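PDB 4EWF: beta-lactamase from Sphaerobacter thermophilus, which probably hydrolyses beta-lactam antibiotics, using water to open the ring and yield a substituted beta-amino acid. Local coordinates for residues 144-149 with 155-160; 81-86 with 118-123; 53-58 with 111-116; 107-110 with 116-119. All coordinates share one frame; numbering follows the deposited sequence.

Contacts 2, 3 and 4 share helix 115-125, and each sets it against a different neighbour: loop 81-86 in contact 2, the start of helix 55-67 in contact 3 and helix 102-111 in contact 4. Their centres lie close together, about 5 Å between contacts 3 and 4 and about 8 Å between contacts 2 and 4. Along the chain these three interleave, all ending on 111-123, whereas contact 1 comes later, in the loop that leads to strand 161-162. Its centre is about 14 Å from that of contact 3, yet M148 touches V54, K55 and N115. The loop of contact 1 thus packs directly against the presumed active-site residues of contact 3.

Contact 1. Residues 144-149 with 155-160; sequences LSRKMK and PDEPEN
The carboxamide of N160 lies against the backbone of residues 144-146 and uses both its ends there. OD1 accepts from S145 N at 2.7 Å, an almost straight bond (N-H...O 175°) whose donor is tilted out of the carbonyl plane. It also takes R146 N at 3.0 Å, in the carbonyl plane and on a lone pair but bent (131°). At the other end ND2 gives an equally straight bond to R146 O, 3.0 Å away and within the amide plane. With CG beside its own backbone N (chi1 -58°), the amide of N160 is turned toward this clasp, and the three bonds fix its flip. Apolar atoms border it: L144 CD1 lies alongside ND2 at 3.7 Å, while the methyl CE of M148, a selenomethionine, approaches ND2 to the same distance. Both segments belong to the loop between helix 127-136 and strand 161-162, which by its place in the chain probably corresponds to the omega loop of class A beta-lactamases; the N160 clasp joins residues 144-146 of the loop to its last residues before strand 161-162. R146 is modelled in two conformers, so its side-chain contacts are tentative. In one of them the chain, extended from CG to NE, runs past P158 with CD 3.1 Å from P158 O. There NH1 meets E157 OE1 at 3.1 Å in a salt bridge whose hydrogen bond is weak, the guanidinium and carboxylate being mutually inclined; NH2 bonds R151 O, and E157 OE1 accepts from L154 N. E159 turns its OE1 back onto N160 N and sends OE2 to R49 in a salt bridge.

Contact 2. Residues 81-86 with 118-123; sequences AADKAP and TNLLID
D83 and L120 mark the closest backbone approach, 7.0 Å between their CA atoms, where the short 3-10 turn 81-83 and the loop after it pass helix 115-125. This is the all-alpha part of the class A beta-lactamase fold, and at that separation side chains and water, not direct main-chain bonds, join the two segments. K84 N bonds back to A81 O, closing the turn, from which D83 points its CB at the helix. The side chains of D83 and L120 cross at about a right angle. L120 CD2 lies 3.5 Å from D83 CG and almost as close to CB, OD1 and OD2, so the methyl sits over the flat of the carboxylate and not beside one oxygen. Farther along the loop, A85 CB comes to 3.7 Å from N119 ND2. The other end of that amide, OD1, accepts from M148 N, so N119 is held between the loop at 81-86 and the one at 144-149. A85 N itself bonds T116 OG1, which fastens the loop to the same helix one turn earlier. D83 OD1 and D123 OD2 face each other at 4.8 Å; a water that donates to D123 OD2 at 2.7 Å, and only weakly to D83 OD1, probably softens the repulsion between the two carboxylates. A second water bridges main chain to side chain, donating to D83 O at 2.7 Å and accepting from N119 ND2 at 2.9 Å.

Contact 3. Residues 53-58 with 111-116; sequences TVKIPL and SISDNT
K55 is the residue of 53-58 that touches S113 and N115. T53 and V54, just before it, form a short 3-10 turn that leads into helix 55-67; T53 OG1 is tied to A50 O, and V54 packs on M148. K55 then points its CB at the opposite segment, and its chain stays extended beyond CG, which carries NZ across a gap of 8.0 Å between K55 CA and S113 CA. NZ donates to S113 OG at 2.8 Å. It also donates to N115 OD1 at 3.0 Å, in the carbonyl plane with a C=O...N angle of 157°. The lysine and asparagine side chains cross at about a right angle; N115 meets NZ with its oxygen, while its ND2 bonds P86 O. L58, one turn on, packs on T118, L121 and I122. Across the gap S113 has left-handed backbone angles (phi 63°, psi 44°), and its OG also bonds S52 OG and K216 NZ. Between S113 and N115, D114 turns away to V90 N and L91 N. This arrangement is consistent with the active site of a serine beta-lactamase: S52 and K55 as the SxxK motif, S113-D114-N115 as the SDN loop and K216 from the KTG motif.

Contact 4. Residues 107-110 with 116-119; sequences YLTI and TATN
T109 OG1 stands close to three atoms of helix 115-125: A117 CB and T118 N, at 3.4 and 3.3 Å, and T118 OG1, at 3.5 Å. The angle at T118 N is too poor for a hydrogen bond, and the polar partner of T109 OG1 is L105 O, one turn back in its own helix. With OG1 beside the backbone N and CG2 anti to it (chi1 -70°), T109 can bond that carbonyl while its methyl still faces T118. CG2 meets T118 OG1 at 3.4 Å, the two side chains crossing at about a right angle. T118 has a matching conformation, and its hydroxyl bonds D114 O. Each helix therefore engages a threonine hydroxyl with its own preceding turn, and between the two threonines the T109 methyl lies against the T118 oxygen. The helices run close here, T109 CA and T118 CA being 5.4 Å apart, and the small A117 takes part in this fit: its CB touches T109 OG1 and also L108 CB, at 4.1 Å. Both threonines also touch K55 of helix 55-67, and T118 reaches L58 as well, which makes this the meeting point of three helices. Main-chain D114 N bonds L108 O, and D114 OD2 caps A117 N, so the turn is fastened to both helices. These are two consecutive helices of the all-alpha region, joined by a short turn; the link carries S113 and D114, which with N115 at the start of the second helix probably form the SDN motif of class A beta-lactamases.

Contact 1. Residues 144-149 with 155-160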
loop_
_atom_site.group_PDB
_atom_site.type_symbol
_atom_site.label_atom_id
_atom_site.label_comp_id
_atom_site.label_asym_id
_atom_site.label_seq_id
_atom_site.Cartn_x
_atom_site.Cartn_y
_atom_site.Cartn_z
ATOM N N LEU A 144 -3.257 -12.978 -1.564
ATOM C CA LEU A 144 -2.372 -12.957 -2.719
ATOM C C LEU A 144 -2.466 -14.327 -3.388
ATOM O O LEU A 144 -2.090 -15.342 -2.803
ATOM C CB LEU A 144 -0.925 -12.680 -2.295
ATOM C CG LEU A 144 0.083 -12.805 -3.441
ATOM C CD1 LEU A 144 -0.170 -11.703 -4.447
ATOM C CD2 LEU A 144 1.509 -12.734 -2.924
ATOM N N SER A 145 -2.995 -14.364 -4.606
ATOM C CA SER A 145 -3.206 -15.627 -5.298
ATOM C C SER A 145 -2.689 -15.550 -6.727
ATOM O O SER A 145 -2.667 -16.546 -7.435
ATOM C CB SER A 145 -4.697 -16.001 -5.285
ATOM O OG SER A 145 -5.153 -16.205 -3.946
ATOM N N ARG A 146 -2.246 -14.361 -7.138
ATOM C CA ARG A 146 -1.878 -14.097 -8.535
ATOM C C ARG A 146 -0.610 -13.231 -8.628
ATOM O O ARG A 146 -0.551 -12.152 -8.024
ATOM C CB ARG A 146 -3.062 -13.409 -9.232
ATOM C CG ARG A 146 -2.844 -12.898 -10.658
ATOM C CD ARG A 146 -4.127 -12.212 -11.153
ATOM N NE ARG A 146 -3.919 -11.252 -12.238
ATOM C CZ ARG A 146 -4.109 -11.530 -13.521
ATOM N NH1 ARG A 146 -4.502 -12.744 -13.883
ATOM N NH2 ARG A 146 -3.903 -10.596 -14.442
ATOM N N LYS A 147 0.400 -13.699 -9.372
ATOM C CA LYS A 147 1.619 -12.916 -9.584
ATOM C C LYS A 147 1.272 -11.645 -10.340
ATOM O O LYS A 147 0.163 -11.506 -10.876
ATOM C CB LYS A 147 2.642 -13.716 -10.408
ATOM C CG LYS A 147 3.494 -14.698 -9.598
ATOM C CD LYS A 147 4.577 -15.318 -10.479
ATOM C CE LYS A 147 5.611 -16.101 -9.683
ATOM N NZ LYS A 147 6.511 -16.885 -10.605
HETATM N N MSE A 148 2.220 -10.719 -10.392
HETATM C CA MSE A 148 1.981 -9.444 -11.051
HETATM C C MSE A 148 2.037 -9.614 -12.563
HETATM O O MSE A 148 2.968 -10.230 -13.083
HETATM C CB MSE A 148 3.004 -8.404 -10.594
HETATM C CG MSE A 148 3.025 -8.209 -9.109
HETATM SE SE MSE A 148 1.310 -7.602 -8.366
HETATM C CE MSE A 148 0.947 -9.143 -7.252
ATOM N N LYS A 149 1.027 -9.085 -13.256
ATOM C CA LYS A 149 0.982 -9.135 -14.720
ATOM C C LYS A 149 0.746 -7.765 -15.365
ATOM O O LYS A 149 0.790 -7.641 -16.580
ATOM C CB LYS A 149 -0.087 -10.127 -15.189
ATOM C CG LYS A 149 0.198 -11.556 -14.770
ATOM C CD LYS A 149 -1.060 -12.403 -14.767
ATOM C CE LYS A 149 -0.827 -13.722 -14.034
ATOM N NZ LYS A 149 0.258 -14.538 -14.656
ATOM N N PRO A 155 -12.489 -12.367 -15.140
ATOM C CA PRO A 155 -13.422 -12.846 -14.110
ATOM C C PRO A 155 -13.152 -14.290 -13.677
ATOM O O PRO A 155 -13.297 -14.620 -12.499
ATOM C CB PRO A 155 -14.783 -12.747 -14.804
ATOM C CG PRO A 155 -14.599 -11.687 -15.844
ATOM C CD PRO A 155 -13.188 -11.834 -16.323
ATOM N N ASP A 156 -12.742 -15.138 -14.614
ATOM C CA ASP A 156 -12.505 -16.544 -14.299
ATOM C C ASP A 156 -11.072 -16.846 -13.878
ATOM O O ASP A 156 -10.710 -18.011 -13.705
ATOM C CB ASP A 156 -12.915 -17.444 -15.475
ATOM C CG ASP A 156 -12.140 -17.143 -16.749
ATOM O OD1 ASP A 156 -12.059 -18.041 -17.617
ATOM O OD2 ASP A 156 -11.614 -16.019 -16.885
ATOM N N GLU A 157 -10.252 -15.809 -13.734
ATOM C CA GLU A 157 -8.904 -15.975 -13.176
ATOM C C GLU A 157 -8.873 -15.463 -11.732
ATOM O O GLU A 157 -9.505 -14.466 -11.421
ATOM C CB GLU A 157 -7.859 -15.195 -13.992
ATOM C CG GLU A 157 -7.792 -15.537 -15.482
ATOM C CD GLU A 157 -6.906 -14.560 -16.262
ATOM O OE1 GLU A 157 -6.781 -13.387 -15.832
ATOM O OE2 GLU A 157 -6.334 -14.962 -17.300
ATOM N N PRO A 158 -8.114 -16.134 -10.862
ATOM C CA PRO A 158 -7.938 -15.722 -9.464
ATOM C C PRO A 158 -7.430 -14.290 -9.359
ATOM O O PRO A 158 -6.456 -13.939 -10.007
ATOM C CB PRO A 158 -6.861 -16.683 -8.950
ATOM C CG PRO A 158 -6.982 -17.888 -9.823
ATOM C CD PRO A 158 -7.381 -17.376 -11.174
ATOM N N GLU A 159 -8.087 -13.474 -8.546
ATOM C CA GLU A 159 -7.683 -12.096 -8.374
ATOM C C GLU A 159 -7.167 -11.901 -6.955
ATOM O O GLU A 159 -7.476 -12.704 -6.054
ATOM C CB GLU A 159 -8.882 -11.163 -8.658
ATOM C CG GLU A 159 -8.596 -9.658 -8.524
ATOM C CD GLU A 159 -7.507 -9.158 -9.475
ATOM O OE1 GLU A 159 -6.308 -9.323 -9.154
ATOM O OE2 GLU A 159 -7.855 -8.589 -10.536
ATOM N N ASN A 160 -6.361 -10.858 -6.769
ATOM C CA ASN A 160 -5.903 -10.439 -5.453
ATOM C C ASN A 160 -6.866 -9.372 -4.917
ATOM O O ASN A 160 -6.897 -8.253 -5.430
ATOM C CB ASN A 160 -4.493 -9.840 -5.528
ATOM C CG ASN A 160 -3.477 -10.804 -6.107
ATOM O OD1 ASN A 160 -3.557 -12.009 -5.890
ATOM N ND2 ASN A 160 -2.530 -10.276 -6.870
HETATM O O HOH W 1 -6.041 -10.811 -16.976
#

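Contact 2. Residues 81-86 with 118-123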
loop_
_atom_site.group_PDB
_atom_site.type_symbol
_atom_site.label_atom_id
_atom_site.label_comp_id
_atom_site.label_asym_id
_atom_site.label_seq_id
_atom_site.Cartn_x
_atom_site.Cartn_y
_atom_site.Cartn_z
ATOM N N ALA A 81 15.865 -13.628 -17.882
ATOM C CA ALA A 81 14.860 -13.314 -18.890
ATOM C C ALA A 81 13.491 -13.902 -18.554
ATOM O O ALA A 81 12.484 -13.219 -18.662
ATOM C CB ALA A 81 15.324 -13.800 -20.252
ATOM N N ALA A 82 13.452 -15.170 -18.152
ATOM C CA ALA A 82 12.190 -15.790 -17.716
ATOM C C ALA A 82 11.417 -15.071 -16.585
ATOM O O ALA A 82 10.189 -15.202 -16.489
ATOM C CB ALA A 82 12.426 -17.257 -17.347
ATOM N N ASP A 83 12.120 -14.329 -15.727
ATOM C CA ASP A 83 11.487 -13.647 -14.585
ATOM C C ASP A 83 10.839 -12.313 -14.944
ATOM O O ASP A 83 10.049 -11.768 -14.167
ATOM C CB ASP A 83 12.525 -13.355 -13.494
ATOM C CG ASP A 83 13.335 -14.580 -13.113
ATOM O OD1 ASP A 83 12.713 -15.642 -12.891
ATOM O OD2 ASP A 83 14.587 -14.471 -13.034
ATOM N N LYS A 84 11.195 -11.765 -16.099
ATOM C CA LYS A 84 10.804 -10.385 -16.416
ATOM C C LYS A 84 9.293 -10.283 -16.618
ATOM O O LYS A 84 8.725 -10.977 -17.462
ATOM C CB LYS A 84 11.568 -9.893 -17.660
ATOM C CG LYS A 84 13.083 -9.718 -17.412
ATOM C CD LYS A 84 13.841 -9.210 -18.654
ATOM C CE LYS A 84 15.211 -8.645 -18.254
ATOM N NZ LYS A 84 16.151 -8.512 -19.419
ATOM N N ALA A 85 8.652 -9.408 -15.844
ATOM C CA ALA A 85 7.199 -9.246 -15.880
ATOM C C ALA A 85 6.811 -7.971 -16.619
ATOM O O ALA A 85 7.547 -6.994 -16.584
ATOM C CB ALA A 85 6.651 -9.179 -14.434
ATOM N N PRO A 86 5.628 -7.955 -17.256
ATOM C CA PRO A 86 5.191 -6.689 -17.854
ATOM C C PRO A 86 4.688 -5.722 -16.798
ATOM O O PRO A 86 4.462 -6.131 -15.657
ATOM C CB PRO A 86 4.026 -7.100 -18.777
ATOM C CG PRO A 86 3.700 -8.525 -18.438
ATOM C CD PRO A 86 4.589 -8.996 -17.327
ATOM N N THR A 118 8.796 -8.079 -7.631
ATOM C CA THR A 118 7.684 -8.635 -6.870
ATOM C C THR A 118 7.562 -10.136 -7.097
ATOM O O THR A 118 7.493 -10.904 -6.131
ATOM C CB THR A 118 6.356 -7.957 -7.237
ATOM O OG1 THR A 118 6.432 -6.566 -6.908
ATOM C CG2 THR A 118 5.200 -8.588 -6.463
ATOM N N ASN A 119 7.525 -10.547 -8.366
ATOM C CA ASN A 119 7.405 -11.961 -8.705
ATOM C C ASN A 119 8.599 -12.812 -8.263
ATOM O O ASN A 119 8.446 -13.995 -7.958
ATOM C CB ASN A 119 7.107 -12.154 -10.197
ATOM C CG ASN A 119 5.739 -11.601 -10.591
ATOM O OD1 ASN A 119 4.937 -11.247 -9.727
ATOM N ND2 ASN A 119 5.469 -11.525 -11.894
ATOM N N LEU A 120 9.779 -12.204 -8.227
ATOM C CA LEU A 120 10.965 -12.859 -7.684
ATOM C C LEU A 120 10.829 -13.119 -6.168
ATOM O O LEU A 120 11.187 -14.198 -5.684
ATOM C CB LEU A 120 12.216 -12.031 -7.989
ATOM C CG LEU A 120 12.719 -12.074 -9.444
ATOM C CD1 LEU A 120 13.824 -11.030 -9.660
ATOM C CD2 LEU A 120 13.229 -13.478 -9.814
ATOM N N LEU A 121 10.318 -12.132 -5.430
ATOM C CA LEU A 121 10.056 -12.286 -3.995
ATOM C C LEU A 121 8.954 -13.323 -3.727
ATOM O O LEU A 121 9.018 -14.077 -2.760
ATOM C CB LEU A 121 9.661 -10.939 -3.381
ATOM C CG LEU A 121 10.736 -9.847 -3.402
ATOM C CD1 LEU A 121 10.179 -8.539 -2.843
ATOM C CD2 LEU A 121 11.946 -10.287 -2.609
ATOM N N ILE A 122 7.928 -13.332 -4.575
ATOM C CA ILE A 122 6.872 -14.335 -4.471
ATOM C C ILE A 122 7.455 -15.733 -4.666
ATOM O O ILE A 122 7.103 -16.673 -3.941
ATOM C CB ILE A 122 5.745 -14.070 -5.474
ATOM C CG1 ILE A 122 5.031 -12.765 -5.115
ATOM C CG2 ILE A 122 4.756 -15.238 -5.503
ATOM C CD1 ILE A 122 3.864 -12.458 -6.027
ATOM N N ASP A 123 8.377 -15.876 -5.611
ATOM C CA ASP A 123 9.035 -17.174 -5.808
ATOM C C ASP A 123 9.883 -17.576 -4.597
ATOM O O ASP A 123 10.014 -18.757 -4.277
ATOM C CB ASP A 123 9.941 -17.154 -7.039
ATOM C CG ASP A 123 9.164 -17.273 -8.346
ATOM O OD1 ASP A 123 7.978 -17.685 -8.314
ATOM O OD2 ASP A 123 9.754 -16.960 -9.407
HETATM O O HOH W 2 7.573 -12.725 -13.571
HETATM O O HOH W 3 10.021 -14.851 -11.137
#

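Contact 3. Residues 53-58 with 111-116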
loop_
_atom_site.group_PDB
_atom_site.type_symbol
_atom_site.label_atom_id
_atom_site.label_comp_id
_atom_site.label_asym_id
_atom_site.label_seq_id
_atom_site.Cartn_x
_atom_site.Cartn_y
_atom_site.Cartn_z
ATOM N N THR A 53 -1.118 -2.881 -3.952
ATOM C CA THR A 53 -1.070 -2.672 -2.504
ATOM C C THR A 53 -0.718 -3.977 -1.805
ATOM O O THR A 53 -0.193 -3.973 -0.698
ATOM C CB THR A 53 -2.391 -2.128 -1.918
ATOM O OG1 THR A 53 -3.441 -3.090 -2.107
ATOM C CG2 THR A 53 -2.763 -0.815 -2.573
ATOM N N VAL A 54 -0.964 -5.095 -2.479
ATOM C CA VAL A 54 -0.680 -6.408 -1.892
ATOM C C VAL A 54 0.830 -6.647 -1.714
ATOM O O VAL A 54 1.259 -7.620 -1.090
ATOM C CB VAL A 54 -1.349 -7.547 -2.724
ATOM C CG1 VAL A 54 -0.631 -7.747 -4.046
ATOM C CG2 VAL A 54 -1.439 -8.850 -1.897
ATOM N N LYS A 55 1.641 -5.745 -2.245
ATOM C CA LYS A 55 3.073 -5.845 -2.015
ATOM C C LYS A 55 3.443 -5.552 -0.558
ATOM O O LYS A 55 4.558 -5.843 -0.127
ATOM C CB LYS A 55 3.829 -4.958 -3.007
ATOM C CG LYS A 55 3.567 -5.417 -4.439
ATOM C CD LYS A 55 4.168 -4.489 -5.504
ATOM C CE LYS A 55 3.761 -4.986 -6.895
ATOM N NZ LYS A 55 4.403 -4.177 -7.974
ATOM N N ILE A 56 2.497 -5.012 0.212
ATOM C CA ILE A 56 2.747 -4.768 1.629
ATOM C C ILE A 56 2.861 -6.077 2.404
ATOM O O ILE A 56 3.891 -6.355 3.001
ATOM C CB ILE A 56 1.678 -3.846 2.259
ATOM C CG1 ILE A 56 1.852 -2.404 1.755
ATOM C CG2 ILE A 56 1.753 -3.899 3.803
ATOM C CD1 ILE A 56 0.678 -1.480 2.150
ATOM N N PRO A 57 1.799 -6.897 2.398
ATOM C CA PRO A 57 1.952 -8.166 3.114
ATOM C C PRO A 57 3.056 -9.046 2.524
ATOM O O PRO A 57 3.620 -9.840 3.257
ATOM C CB PRO A 57 0.574 -8.831 2.963
ATOM C CG PRO A 57 -0.079 -8.134 1.824
ATOM C CD PRO A 57 0.440 -6.718 1.856
ATOM N N LEU A 58 3.357 -8.914 1.233
ATOM C CA LEU A 58 4.482 -9.657 0.647
ATOM C C LEU A 58 5.796 -9.245 1.328
ATOM O O LEU A 58 6.608 -10.089 1.725
ATOM C CB LEU A 58 4.567 -9.410 -0.871
ATOM C CG LEU A 58 5.839 -9.911 -1.581
ATOM C CD1 LEU A 58 6.021 -11.423 -1.452
ATOM C CD2 LEU A 58 5.836 -9.488 -3.047
ATOM N N SER A 111 9.193 0.970 -3.777
ATOM C CA SER A 111 9.398 2.350 -4.222
ATOM C C SER A 111 8.717 2.673 -5.548
ATOM O O SER A 111 8.108 3.740 -5.706
ATOM C CB SER A 111 10.897 2.675 -4.327
ATOM O OG SER A 111 11.508 1.906 -5.347
ATOM N N ILE A 112 8.836 1.763 -6.510
ATOM C CA ILE A 112 8.292 2.002 -7.840
ATOM C C ILE A 112 7.394 0.866 -8.329
ATOM O O ILE A 112 7.018 0.825 -9.506
ATOM C CB ILE A 112 9.418 2.230 -8.886
ATOM C CG1 ILE A 112 10.219 0.945 -9.112
ATOM C CG2 ILE A 112 10.351 3.338 -8.444
ATOM C CD1 ILE A 112 11.006 0.954 -10.427
ATOM N N SER A 113 7.064 -0.064 -7.440
ATOM C CA SER A 113 6.139 -1.146 -7.787
ATOM C C SER A 113 6.669 -2.071 -8.895
ATOM O O SER A 113 5.947 -2.452 -9.831
ATOM C CB SER A 113 4.766 -0.579 -8.160
ATOM O OG SER A 113 3.751 -1.489 -7.763
ATOM N N ASP A 114 7.940 -2.440 -8.785
ATOM C CA ASP A 114 8.554 -3.268 -9.812
ATOM C C ASP A 114 7.975 -4.688 -9.802
ATOM O O ASP A 114 8.164 -5.448 -8.848
ATOM C CB ASP A 114 10.071 -3.289 -9.617
ATOM C CG ASP A 114 10.796 -3.849 -10.814
ATOM O OD1 ASP A 114 11.692 -3.158 -11.358
ATOM O OD2 ASP A 114 10.462 -4.984 -11.205
ATOM N N ASN A 115 7.271 -5.023 -10.876
ATOM C CA ASN A 115 6.552 -6.285 -11.005
ATOM C C ASN A 115 7.494 -7.492 -11.101
ATOM O O ASN A 115 7.184 -8.557 -10.582
ATOM C CB ASN A 115 5.604 -6.263 -12.217
ATOM C CG ASN A 115 4.303 -5.485 -11.949
ATOM O OD1 ASN A 115 3.989 -5.152 -10.808
ATOM N ND2 ASN A 115 3.544 -5.212 -13.008
ATOM N N THR A 116 8.639 -7.326 -11.762
ATOM C CA THR A 116 9.636 -8.399 -11.817
ATOM C C THR A 116 10.181 -8.701 -10.409
ATOM O O THR A 116 10.235 -9.859 -9.976
ATOM C CB THR A 116 10.810 -8.040 -12.747
ATOM O OG1 THR A 116 10.330 -7.880 -14.096
ATOM C CG2 THR A 116 11.854 -9.136 -12.720
#

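Contact 4. Residues 107-110 with 116-119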
loop_
_atom_site.group_PDB
_atom_site.type_symbol
_atom_site.label_atom_id
_atom_site.label_comp_id
_atom_site.label_asym_id
_atom_site.label_seq_id
_atom_site.Cartn_x
_atom_site.Cartn_y
_atom_site.Cartn_z
ATOM N N TYR A 107 13.224 -3.073 -2.139
ATOM C CA TYR A 107 13.217 -1.650 -2.463
ATOM C C TYR A 107 12.515 -1.335 -3.790
ATOM O O TYR A 107 11.662 -0.442 -3.848
ATOM C CB TYR A 107 14.635 -1.044 -2.461
ATOM C CG TYR A 107 14.602 0.340 -3.058
ATOM C CD1 TYR A 107 14.108 1.417 -2.325
ATOM C CD2 TYR A 107 15.003 0.563 -4.368
ATOM C CE1 TYR A 107 14.027 2.675 -2.870
ATOM C CE2 TYR A 107 14.931 1.821 -4.927
ATOM C CZ TYR A 107 14.438 2.868 -4.176
ATOM O OH TYR A 107 14.365 4.120 -4.718
ATOM N N LEU A 108 12.866 -2.061 -4.849
ATOM C CA LEU A 108 12.222 -1.882 -6.150
ATOM C C LEU A 108 10.729 -2.216 -6.111
ATOM O O LEU A 108 9.897 -1.529 -6.713
ATOM C CB LEU A 108 12.932 -2.713 -7.232
ATOM C CG LEU A 108 14.381 -2.296 -7.490
ATOM C CD1 LEU A 108 15.050 -3.308 -8.395
ATOM C CD2 LEU A 108 14.450 -0.897 -8.097
ATOM N N THR A 109 10.393 -3.268 -5.377
ATOM C CA THR A 109 9.000 -3.665 -5.190
ATOM C C THR A 109 8.138 -2.524 -4.585
ATOM O O THR A 109 7.052 -2.216 -5.081
ATOM C CB THR A 109 8.908 -4.943 -4.315
ATOM O OG1 THR A 109 9.416 -6.067 -5.054
ATOM C CG2 THR A 109 7.455 -5.237 -3.913
ATOM N N ILE A 110 8.655 -1.892 -3.541
ATOM C CA ILE A 110 7.920 -0.874 -2.793
ATOM C C ILE A 110 7.992 0.524 -3.424
ATOM O O ILE A 110 6.967 1.190 -3.578
ATOM C CB ILE A 110 8.411 -0.820 -1.318
ATOM C CG1 ILE A 110 8.161 -2.164 -0.627
ATOM C CG2 ILE A 110 7.727 0.296 -0.556
ATOM C CD1 ILE A 110 6.680 -2.616 -0.646
ATOM N N THR A 116 8.639 -7.326 -11.762
ATOM C CA THR A 116 9.636 -8.399 -11.817
ATOM C C THR A 116 10.181 -8.701 -10.409
ATOM O O THR A 116 10.235 -9.859 -9.976
ATOM C CB THR A 116 10.810 -8.040 -12.747
ATOM O OG1 THR A 116 10.330 -7.880 -14.096
ATOM C CG2 THR A 116 11.854 -9.136 -12.720
ATOM N N ALA A 117 10.580 -7.654 -9.696
ATOM C CA ALA A 117 11.097 -7.805 -8.334
ATOM C C ALA A 117 10.052 -8.477 -7.444
ATOM O O ALA A 117 10.376 -9.335 -6.618
ATOM C CB ALA A 117 11.460 -6.451 -7.763
ATOM N N THR A 118 8.796 -8.079 -7.631
ATOM C CA THR A 118 7.684 -8.635 -6.870
ATOM C C THR A 118 7.562 -10.136 -7.097
ATOM O O THR A 118 7.493 -10.904 -6.131
ATOM C CB THR A 118 6.356 -7.957 -7.237
ATOM O OG1 THR A 118 6.432 -6.566 -6.908
ATOM C CG2 THR A 118 5.200 -8.588 -6.463
ATOM N N ASN A 119 7.525 -10.547 -8.366
ATOM C CA ASN A 119 7.405 -11.961 -8.705
ATOM C C ASN A 119 8.599 -12.812 -8.263
ATOM O O ASN A 119 8.446 -13.995 -7.958
ATOM C CB ASN A 119 7.107 -12.154 -10.197
ATOM C CG ASN A 119 5.739 -11.601 -10.591
ATOM O OD1 ASN A 119 4.937 -11.247 -9.727
ATOM N ND2 ASN A 119 5.469 -11.525 -11.894
#